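Local coordinates for protein putative serine phosphatase (Pseudomonas aeruginosa, PDB 6K4E) that probably removes phosphate from phosphorylated protein residues through a magnesium-dependent PP2C domain, in the SiaABC threonine phosphorylation pathway that controls biofilm formation, at residues K52-G55 with D56-Y60; R72-S75 with A76-E80; Y234-D238 with G239-Q243. All blocks are in the same frame, centred on the assembly; numbering follows the deposited sequence.

Interaction 1: residues K52-G55 with D56-Y60; sequences KKIG and DSLDY
K52, K53, I54 and G55 each accept a backbone bond from the residue four places on, D56, S57, L58 and D59, so this part of helix 49-67 is a regular alpha-helix. It illustrates how the i to i+4 spacing of such a helix sorts side chains into faces. On one face I54 and L58 lie alongside each other and point the same way. The touching branches are methyls, I54 CG2 and L58 CD1, 3.8 Å apart. With CG1 beside the backbone N of I54 (chi1 -61°), CG2 lies beside the carbonyl carbon, which turns this methyl along the helix toward L58. L58 CG also lies 3.3 Å from I54 O, the same oxygen that its own N-H engages.

The I54-L58 pair faces the second subunit: I54 packs on Q51 and L58 on V118 of that chain, and beside it S57 and Y60 both meet P119 of the same chain. The helix therefore belongs to the dimer interface as well as to its own domain, where L58 and D59 touch V91. Within the helix, S57 CB lies 3.4 Å from K53 O.

The acidic side chains occupy another, more exposed face. D56 and D59 both fold their carboxylates back beside the preceding turn, with CG next to the backbone N. In the first of them, D56 CG sits 3.3 Å from K52 O. Three residues later the pattern repeats, and D59 OD2 lies 3.2 Å from G55 O, an approach of two acceptors that is no hydrogen bond.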
ATOM      1  N   LYS B  52      -4.843 -24.036   0.277  1.00 88.22           N
ATOM      2  CA  LYS B  52      -3.403 -24.112   0.557  1.00 86.68           C
ATOM      3  C   LYS B  52      -2.701 -22.989  -0.209  1.00 86.00           C
ATOM      4  O   LYS B  52      -1.907 -22.259   0.385  1.00 84.46           O
ATOM      5  CB  LYS B  52      -2.804 -25.470   0.126  1.00 91.57           C
ATOM      6  CG  LYS B  52      -3.366 -26.698   0.838  1.00109.59           C
ATOM      7  CD  LYS B  52      -2.906 -27.977   0.141  1.00120.98           C
ATOM      8  CE  LYS B  52      -3.453 -29.231   0.781  1.00130.11           C
ATOM      9  NZ  LYS B  52      -2.830 -30.459   0.218  1.00136.99           N
ATOM     10  N   LYS B  53      -3.019 -22.841  -1.519  1.00 80.35           N
ATOM     11  CA  LYS B  53      -2.454 -21.818  -2.413  1.00 78.36           C
ATOM     12  C   LYS B  53      -2.620 -20.396  -1.852  1.00 76.91           C
ATOM     13  O   LYS B  53      -1.639 -19.642  -1.754  1.00 76.09           O
ATOM     14  CB  LYS B  53      -3.054 -21.926  -3.832  1.00 81.93           C
ATOM     15  CG  LYS B  53      -2.461 -23.047  -4.682  1.00 95.94           C
ATOM     16  CD  LYS B  53      -2.747 -22.838  -6.167  1.00105.91           C
ATOM     17  CE  LYS B  53      -2.233 -23.962  -7.041  1.00118.23           C
ATOM     18  NZ  LYS B  53      -3.144 -25.139  -7.036  1.00129.35           N
ATOM     19  N   ILE B  54      -3.855 -20.057  -1.444  1.00 69.33           N
ATOM     20  CA  ILE B  54      -4.199 -18.756  -0.876  1.00 66.62           C
ATOM     21  C   ILE B  54      -3.445 -18.522   0.445  1.00 65.77           C
ATOM     22  O   ILE B  54      -2.900 -17.439   0.641  1.00 63.22           O
ATOM     23  CB  ILE B  54      -5.746 -18.587  -0.769  1.00 69.92           C
ATOM     24  CG1 ILE B  54      -6.394 -18.671  -2.172  1.00 72.36           C
ATOM     25  CG2 ILE B  54      -6.135 -17.278  -0.088  1.00 68.21           C
ATOM     26  CD1 ILE B  54      -7.826 -19.229  -2.215  1.00 85.79           C
ATOM     27  N   GLY B  55      -3.382 -19.556   1.292  1.00 61.49           N
ATOM     28  CA  GLY B  55      -2.697 -19.545   2.583  1.00 59.40           C
ATOM     29  C   GLY B  55      -1.218 -19.259   2.447  1.00 61.94           C
ATOM     30  O   GLY B  55      -0.684 -18.468   3.216  1.00 58.83           O
ATOM     31  N   ASP B  56      -0.550 -19.875   1.444  1.00 60.71           N
ATOM     32  CA  ASP B  56       0.881 -19.671   1.151  1.00 59.96           C
ATOM     33  C   ASP B  56       1.119 -18.271   0.621  1.00 59.34           C
ATOM     34  O   ASP B  56       2.130 -17.637   0.963  1.00 56.82           O
ATOM     35  CB  ASP B  56       1.384 -20.718   0.150  1.00 64.01           C
ATOM     36  CG  ASP B  56       1.339 -22.148   0.659  1.00 77.15           C
ATOM     37  OD1 ASP B  56       1.295 -22.338   1.897  1.00 76.40           O
ATOM     38  OD2 ASP B  56       1.377 -23.081  -0.181  1.00 85.76           O
ATOM     39  N   SER B  57       0.165 -17.780  -0.199  1.00 55.34           N
ATOM     40  CA  SER B  57       0.194 -16.423  -0.765  1.00 54.16           C
ATOM     41  C   SER B  57       0.065 -15.369   0.353  1.00 54.94           C
ATOM     42  O   SER B  57       0.872 -14.435   0.408  1.00 53.29           O
ATOM     43  CB  SER B  57      -0.907 -16.272  -1.815  1.00 58.06           C
ATOM     44  OG  SER B  57      -0.884 -15.000  -2.438  1.00 64.74           O
ATOM     45  N   LEU B  58      -0.893 -15.573   1.289  1.00 51.47           N
ATOM     46  CA  LEU B  58      -1.122 -14.690   2.439  1.00 49.85           C
ATOM     47  C   LEU B  58       0.029 -14.692   3.423  1.00 50.76           C
ATOM     48  O   LEU B  58       0.349 -13.638   3.954  1.00 48.46           O
ATOM     49  CB  LEU B  58      -2.438 -15.003   3.158  1.00 50.32           C
ATOM     50  CG  LEU B  58      -3.707 -14.739   2.351  1.00 57.24           C
ATOM     51  CD1 LEU B  58      -4.905 -15.353   3.010  1.00 58.55           C
ATOM     52  CD2 LEU B  58      -3.940 -13.272   2.117  1.00 60.15           C
ATOM     53  N   ASP B  59       0.661 -15.858   3.650  1.00 47.42           N
ATOM     54  CA  ASP B  59       1.819 -16.014   4.525  1.00 47.66           C
ATOM     55  C   ASP B  59       2.964 -15.195   3.973  1.00 52.84           C
ATOM     56  O   ASP B  59       3.657 -14.554   4.753  1.00 52.94           O
ATOM     57  CB  ASP B  59       2.255 -17.488   4.645  1.00 51.21           C
ATOM     58  CG  ASP B  59       1.440 -18.338   5.591  1.00 65.39           C
ATOM     59  OD1 ASP B  59       0.850 -17.775   6.550  1.00 65.89           O
ATOM     60  OD2 ASP B  59       1.410 -19.571   5.397  1.00 74.47           O
ATOM     61  N   TYR B  60       3.172 -15.212   2.644  1.00 50.38           N
ATOM     62  CA  TYR B  60       4.194 -14.390   2.029  1.00 51.23           C
ATOM     63  C   TYR B  60       3.806 -12.891   2.121  1.00 52.28           C
ATOM     64  O   TYR B  60       4.671 -12.052   2.378  1.00 51.16           O
ATOM     65  CB  TYR B  60       4.487 -14.839   0.581  1.00 55.92           C
ATOM     66  CG  TYR B  60       5.575 -14.009  -0.074  1.00 61.64           C
ATOM     67  CD1 TYR B  60       6.904 -14.111   0.335  1.00 65.48           C
ATOM     68  CD2 TYR B  60       5.272 -13.085  -1.070  1.00 63.44           C
ATOM     69  CE1 TYR B  60       7.901 -13.315  -0.233  1.00 70.03           C
ATOM     70  CE2 TYR B  60       6.259 -12.275  -1.636  1.00 65.35           C
ATOM     71  CZ  TYR B  60       7.573 -12.396  -1.216  1.00 78.77           C
ATOM     72  OH  TYR B  60       8.551 -11.611  -1.775  1.00 87.46           O
TER

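Interaction 2: residues R72-S75 with A76-E80; sequences RQLS and ATLGE
The C-terminal end of helix 71-77, a short helix of the PP2C domain, brings R72-S75 against A76-E80 and shows how helical bonding dissolves into a glycine turn. Its first two bonds are ordinary i to i+4 links, A76 N to R72 O and T77 N to Q73 O. L78 N then reaches L74 O at 2.9 Å. G79 has a positive phi of 56°, readily adopted by glycine, and is the first residue to abandon helical backbone angles. Its N-H divides itself weakly between two carbonyls, G79 N lying 3.4 Å from L74 O and 3.2 Å from S75 O.

The side chain of T77 reinforces this last turn. With OG1 held between its own backbone N and carbonyl carbon (chi1 64°), the hydroxyl swings back, and T77 OG1 donates to Q73 O at 2.7 Å. Q73 O is thus gripped twice by one residue: T77 N and T77 OG1 approach from opposite faces of the carbonyl plane, the hydroxyl being tilted by 35°. T77 OG1 is also bonded to Y99 OH, which ties the turn to a neighbouring strand. On the inner side, L74 and L78 cross obliquely, their nearest methyls being L74 CD2 and L78 CD1 at 4.0 Å.

This leucine pair faces the body of the domain. L74 packs on H82 of strand 82-87 as well as on Y99 and I108, and L78 meets Y99 and Y106, so the helix end rests on strands 95-101 and 105-113 of one sheet and on strand 82-87 of the other.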
ATOM      1  N   ARG B  72      12.243  -3.416  15.115  1.00 40.80           N
ATOM      2  CA  ARG B  72      13.685  -3.340  15.305  1.00 41.45           C
ATOM      3  C   ARG B  72      14.083  -2.039  15.990  1.00 46.45           C
ATOM      4  O   ARG B  72      14.846  -2.064  16.951  1.00 47.51           O
ATOM      5  CB  ARG B  72      14.412  -3.499  13.955  1.00 44.87           C
ATOM      6  CG  ARG B  72      15.943  -3.502  14.050  1.00 65.48           C
ATOM      7  CD  ARG B  72      16.625  -3.012  12.779  1.00 84.98           C
ATOM      8  NE  ARG B  72      18.073  -2.866  12.969  1.00103.41           N
ATOM      9  CZ  ARG B  72      18.990  -3.706  12.494  1.00121.61           C
ATOM     10  NH1 ARG B  72      18.626  -4.752  11.762  1.00110.09           N
ATOM     11  NH2 ARG B  72      20.279  -3.494  12.729  1.00107.40           N
ATOM     12  N   GLN B  73      13.582  -0.916  15.469  1.00 42.75           N
ATOM     13  CA  GLN B  73      13.811   0.441  15.942  1.00 42.41           C
ATOM     14  C   GLN B  73      13.245   0.594  17.356  1.00 45.87           C
ATOM     15  O   GLN B  73      13.955   1.085  18.244  1.00 46.38           O
ATOM     16  CB  GLN B  73      13.199   1.451  14.961  1.00 43.36           C
ATOM     17  CG  GLN B  73      13.714   1.294  13.530  1.00 51.97           C
ATOM     18  CD  GLN B  73      12.759   0.491  12.643  1.00 73.63           C
ATOM     19  OE1 GLN B  73      12.671  -0.751  12.713  1.00 58.07           O
ATOM     20  NE2 GLN B  73      12.033   1.189  11.764  1.00 73.50           N
ATOM     21  N   LEU B  74      12.024   0.077  17.590  1.00 38.99           N
ATOM     22  CA  LEU B  74      11.401   0.083  18.916  1.00 39.00           C
ATOM     23  C   LEU B  74      12.260  -0.671  19.952  1.00 45.42           C
ATOM     24  O   LEU B  74      12.492  -0.143  21.033  1.00 47.32           O
ATOM     25  CB  LEU B  74       9.960  -0.489  18.871  1.00 37.62           C
ATOM     26  CG  LEU B  74       8.850   0.467  18.428  1.00 40.67           C
ATOM     27  CD1 LEU B  74       7.619  -0.303  17.962  1.00 39.41           C
ATOM     28  CD2 LEU B  74       8.484   1.421  19.560  1.00 40.51           C
ATOM     29  N   SER B  75      12.729  -1.879  19.620  1.00 42.42           N
ATOM     30  CA  SER B  75      13.563  -2.706  20.486  1.00 44.23           C
ATOM     31  C   SER B  75      14.920  -2.085  20.768  1.00 50.37           C
ATOM     32  O   SER B  75      15.383  -2.127  21.908  1.00 50.29           O
ATOM     33  CB  SER B  75      13.752  -4.097  19.887  1.00 50.52           C
ATOM     34  OG  SER B  75      12.556  -4.849  20.003  1.00 64.70           O
ATOM     35  N   ALA B  76      15.546  -1.505  19.742  1.00 47.86           N
ATOM     36  CA  ALA B  76      16.864  -0.901  19.841  1.00 48.78           C
ATOM     37  C   ALA B  76      16.868   0.410  20.631  1.00 53.63           C
ATOM     38  O   ALA B  76      17.865   0.717  21.273  1.00 56.23           O
ATOM     39  CB  ALA B  76      17.439  -0.677  18.443  1.00 49.65           C
ATOM     40  N   THR B  77      15.774   1.183  20.587  1.00 47.21           N
ATOM     41  CA  THR B  77      15.718   2.492  21.238  1.00 45.91           C
ATOM     42  C   THR B  77      14.952   2.525  22.568  1.00 48.90           C
ATOM     43  O   THR B  77      15.416   3.166  23.518  1.00 51.01           O
ATOM     44  CB  THR B  77      15.172   3.520  20.271  1.00 52.68           C
ATOM     45  OG1 THR B  77      13.825   3.158  19.945  1.00 54.03           O
ATOM     46  CG2 THR B  77      16.013   3.625  18.999  1.00 50.19           C
ATOM     47  N   LEU B  78      13.784   1.866  22.644  1.00 41.44           N
ATOM     48  CA  LEU B  78      12.986   1.848  23.874  1.00 40.87           C
ATOM     49  C   LEU B  78      13.280   0.622  24.769  1.00 46.62           C
ATOM     50  O   LEU B  78      13.103   0.700  25.983  1.00 44.65           O
ATOM     51  CB  LEU B  78      11.490   1.953  23.571  1.00 39.73           C
ATOM     52  CG  LEU B  78      10.995   3.306  23.025  1.00 43.68           C
ATOM     53  CD1 LEU B  78       9.494   3.318  22.900  1.00 41.62           C
ATOM     54  CD2 LEU B  78      11.457   4.465  23.902  1.00 46.69           C
ATOM     55  N   GLY B  79      13.757  -0.473  24.169  1.00 45.39           N
ATOM     56  CA  GLY B  79      14.059  -1.693  24.897  1.00 46.39           C
ATOM     57  C   GLY B  79      12.849  -2.163  25.660  1.00 50.17           C
ATOM     58  O   GLY B  79      11.758  -2.276  25.088  1.00 48.76           O
ATOM     59  N   GLU B  80      13.021  -2.358  26.960  1.00 45.84           N
ATOM     60  CA  GLU B  80      11.939  -2.791  27.838  1.00 45.46           C
ATOM     61  C   GLU B  80      11.035  -1.644  28.297  1.00 48.51           C
ATOM     62  O   GLU B  80      10.132  -1.875  29.089  1.00 48.78           O
ATOM     63  CB  GLU B  80      12.472  -3.611  29.029  1.00 47.58           C
ATOM     64  CG  GLU B  80      13.044  -4.954  28.598  1.00 56.35           C
ATOM     65  CD  GLU B  80      13.294  -5.988  29.678  1.00 71.56           C
ATOM     66  OE1 GLU B  80      13.094  -5.676  30.872  1.00 70.48           O
ATOM     67  OE2 GLU B  80      13.677  -7.126  29.325  1.00 66.25           O
TER

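Interaction 3: residues Y234-D238 with G239-Q243; sequences YLSTD and GFLDQ. With MG (magnesium ion), chain H; MG (magnesium ion), chain F.
D238 and D242 stand one helical turn apart, and their carboxylates converge on one water in the magnesium site of the PP2C fold, just where strand 231-236 gives way to helix 238-242. The carboxylate of D238 splits its oxygens between two magnesium ions: D238 OD1 binds one at 2.3 Å and D238 OD2 the other at 2.2 Å. Its CG lies between the backbone N and the carbonyl carbon (chi1 61°), and from there the group reaches outward to both metals. D112 and D291 complete the protein ligands of the ion on OD1, whose remaining partners here are three waters.

D242, with CG beside its own backbone N, folds back so that D242 CG lies 3.2 Å from D238 O. The backbone D242 N donates to that same D238 O at 2.8 Å in a bent bond (131° at hydrogen), in keeping with a short, weakly bonded helix.

Just before D238 in the chain, S236 and T237 tie the strand end to the first turn. S236 OG donates to T237 O, in the carbonyl plane and on a lone pair, and S236 OG also meets L241 CD1 at 3.6 Å, a methyl that lies near the same T237 O. A water takes the N-H of F240 and donates to T237 OG1, which also bonds to D95. The F240 ring leads away from Y234-D238 and meets the F252 ring edge-to-face.

A second water joins the two aspartates: it donates to D238 OD2 at 3.0 Å and to D242 OD2 at 2.6 Å, linking a metal ligand to a second-shell carboxylate.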
ATOM      1  N   TYR B 234      -0.610   3.567  26.865  1.00 35.05           N
ATOM      2  CA  TYR B 234      -1.134   2.467  26.075  1.00 34.01           C
ATOM      3  C   TYR B 234      -1.938   2.989  24.944  1.00 38.31           C
ATOM      4  O   TYR B 234      -2.869   3.762  25.144  1.00 36.95           O
ATOM      5  CB  TYR B 234      -2.047   1.555  26.919  1.00 35.48           C
ATOM      6  CG  TYR B 234      -1.414   1.041  28.182  1.00 33.61           C
ATOM      7  CD1 TYR B 234      -1.463   1.784  29.360  1.00 33.63           C
ATOM      8  CD2 TYR B 234      -0.768  -0.198  28.209  1.00 33.42           C
ATOM      9  CE1 TYR B 234      -0.886   1.305  30.534  1.00 31.20           C
ATOM     10  CE2 TYR B 234      -0.148  -0.662  29.366  1.00 33.55           C
ATOM     11  CZ  TYR B 234      -0.238   0.082  30.527  1.00 37.44           C
ATOM     12  OH  TYR B 234       0.350  -0.376  31.657  1.00 44.95           O
ATOM     13  N   LEU B 235      -1.595   2.524  23.745  1.00 37.73           N
ATOM     14  CA  LEU B 235      -2.273   2.878  22.515  1.00 38.08           C
ATOM     15  C   LEU B 235      -2.823   1.587  21.978  1.00 38.99           C
ATOM     16  O   LEU B 235      -2.056   0.756  21.526  1.00 38.24           O
ATOM     17  CB  LEU B 235      -1.275   3.510  21.520  1.00 38.54           C
ATOM     18  CG  LEU B 235      -0.968   4.988  21.744  1.00 44.82           C
ATOM     19  CD1 LEU B 235       0.197   5.446  20.861  1.00 46.36           C
ATOM     20  CD2 LEU B 235      -2.199   5.873  21.476  1.00 44.75           C
ATOM     21  N   SER B 236      -4.138   1.414  22.017  1.00 35.06           N
ATOM     22  CA  SER B 236      -4.745   0.196  21.514  1.00 35.44           C
ATOM     23  C   SER B 236      -5.806   0.517  20.475  1.00 38.55           C
ATOM     24  O   SER B 236      -6.537   1.481  20.633  1.00 37.34           O
ATOM     25  CB  SER B 236      -5.382  -0.588  22.663  1.00 38.94           C
ATOM     26  OG  SER B 236      -6.195  -1.646  22.182  1.00 43.20           O
ATOM     27  N   THR B 237      -5.952  -0.344  19.460  1.00 35.10           N
ATOM     28  CA  THR B 237      -7.058  -0.227  18.492  1.00 33.05           C
ATOM     29  C   THR B 237      -8.284  -0.841  19.166  1.00 37.61           C
ATOM     30  O   THR B 237      -8.162  -1.405  20.261  1.00 37.36           O
ATOM     31  CB  THR B 237      -6.719  -0.923  17.162  1.00 33.53           C
ATOM     32  OG1 THR B 237      -6.401  -2.297  17.420  1.00 33.75           O
ATOM     33  CG2 THR B 237      -5.528  -0.249  16.424  1.00 30.79           C
ATOM     34  N   ASP B 238      -9.478  -0.753  18.528  1.00 33.82           N
ATOM     35  CA  ASP B 238     -10.674  -1.314  19.142  1.00 33.57           C
ATOM     36  C   ASP B 238     -10.690  -2.864  19.284  1.00 36.49           C
ATOM     37  O   ASP B 238     -11.501  -3.379  20.030  1.00 37.04           O
ATOM     38  CB  ASP B 238     -11.933  -0.823  18.383  1.00 35.23           C
ATOM     39  CG  ASP B 238     -11.994  -1.222  16.930  1.00 48.11           C
ATOM     40  OD1 ASP B 238     -11.131  -2.037  16.495  1.00 47.36           O
ATOM     41  OD2 ASP B 238     -12.900  -0.730  16.217  1.00 56.12           O
ATOM     42  N   GLY B 239      -9.883  -3.572  18.502  1.00 32.53           N
ATOM     43  CA  GLY B 239      -9.897  -5.031  18.448  1.00 31.82           C
ATOM     44  C   GLY B 239      -9.861  -5.789  19.761  1.00 35.17           C
ATOM     45  O   GLY B 239     -10.635  -6.721  19.955  1.00 33.68           O
ATOM     46  N   PHE B 240      -8.930  -5.435  20.654  1.00 31.58           N
ATOM     47  CA  PHE B 240      -8.768  -6.059  21.972  1.00 30.94           C
ATOM     48  C   PHE B 240     -10.018  -5.763  22.834  1.00 38.18           C
ATOM     49  O   PHE B 240     -10.510  -6.658  23.535  1.00 38.36           O
ATOM     50  CB  PHE B 240      -7.488  -5.503  22.676  1.00 30.64           C
ATOM     51  CG  PHE B 240      -7.039  -6.274  23.904  1.00 33.67           C
ATOM     52  CD1 PHE B 240      -7.682  -6.111  25.128  1.00 37.35           C
ATOM     53  CD2 PHE B 240      -5.956  -7.155  23.840  1.00 35.73           C
ATOM     54  CE1 PHE B 240      -7.259  -6.827  26.253  1.00 39.01           C
ATOM     55  CE2 PHE B 240      -5.540  -7.864  24.971  1.00 38.41           C
ATOM     56  CZ  PHE B 240      -6.188  -7.695  26.167  1.00 37.80           C
ATOM     57  N   LEU B 241     -10.519  -4.505  22.784  1.00 35.21           N
ATOM     58  CA  LEU B 241     -11.670  -4.075  23.614  1.00 36.62           C
ATOM     59  C   LEU B 241     -12.960  -4.627  23.059  1.00 41.34           C
ATOM     60  O   LEU B 241     -13.937  -4.729  23.787  1.00 45.37           O
ATOM     61  CB  LEU B 241     -11.749  -2.518  23.732  1.00 36.72           C
ATOM     62  CG  LEU B 241     -10.699  -1.840  24.648  1.00 39.57           C
ATOM     63  CD1 LEU B 241      -9.351  -1.620  23.918  1.00 37.31           C
ATOM     64  CD2 LEU B 241     -11.184  -0.501  25.103  1.00 43.41           C
ATOM     65  N   ASP B 242     -12.967  -5.002  21.792  1.00 36.05           N
ATOM     66  CA  ASP B 242     -14.151  -5.572  21.143  1.00 36.57           C
ATOM     67  C   ASP B 242     -14.141  -7.080  21.155  1.00 36.55           C
ATOM     68  O   ASP B 242     -15.132  -7.683  20.763  1.00 38.14           O
ATOM     69  CB  ASP B 242     -14.300  -5.033  19.700  1.00 39.03           C
ATOM     70  CG  ASP B 242     -14.659  -3.556  19.602  1.00 46.10           C
ATOM     71  OD1 ASP B 242     -14.995  -2.947  20.655  1.00 41.90           O
ATOM     72  OD2 ASP B 242     -14.638  -3.022  18.479  1.00 44.94           O
ATOM     73  N   GLN B 243     -13.046  -7.701  21.604  1.00 31.76           N
ATOM     74  CA  GLN B 243     -12.971  -9.163  21.646  1.00 31.99           C
ATOM     75  C   GLN B 243     -14.096  -9.769  22.463  1.00 38.71           C
ATOM     76  O   GLN B 243     -14.174  -9.531  23.677  1.00 37.95           O
ATOM     77  CB  GLN B 243     -11.636  -9.662  22.181  1.00 32.43           C
ATOM     78  CG  GLN B 243     -11.483 -11.208  22.117  1.00 37.45           C
ATOM     79  CD  GLN B 243     -11.708 -11.781  20.723  1.00 56.99           C
ATOM     80  OE1 GLN B 243     -11.040 -11.409  19.752  1.00 55.40           O
ATOM     81  NE2 GLN B 243     -12.710 -12.629  20.583  1.00 38.25           N
TER
HETATM   82 MG    MG H 703     -14.154   1.132  16.363  1.00 43.14          MG
HETATM   83 MG    MG F 701     -10.598  -2.736  14.325  1.00 49.73          MG
HETATM   84  O   HOH W   1      -6.452  -3.761  19.730  1.00 37.30           O
HETATM   85  O   HOH W   2     -15.414  -0.587  17.869  1.00 43.18           O
HETATM   86  O   HOH W   3     -12.328  -1.862  13.615  1.00 30.15           O
HETATM   87  O   HOH W   4      -8.543  -3.370  15.076  1.00 34.46           O
HETATM   88  O   HOH W   5     -10.559  -3.464  12.346  1.00 35.59           O
HETATM   89  O   HOH W   6     -15.553  -0.293  15.242  1.00 59.71           O
HETATM   90  O   HOH W   7     -13.915   1.491  14.061  1.00 48.10           O

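The three contacts lie in series along the chain and none touches another. Interaction 3 alone holds a magnesium ligand, D238, whose two ions are 5.6 Å apart. Interaction 2 is its nearer neighbour, with closest atoms about 9 Å apart and centres 22 Å apart. Strand 231-236, which leads into interaction 3, and strand 82-87, which follows interaction 2, flank strand 293-300 in one sheet. Interaction 1 lies farther out, about 18 Å from interaction 3 and about 17 Å from interaction 2 between nearest atoms. It instead meets V118 and P119 of the second subunit, close in sequence to that subunit's magnesium-binding C113 and G115.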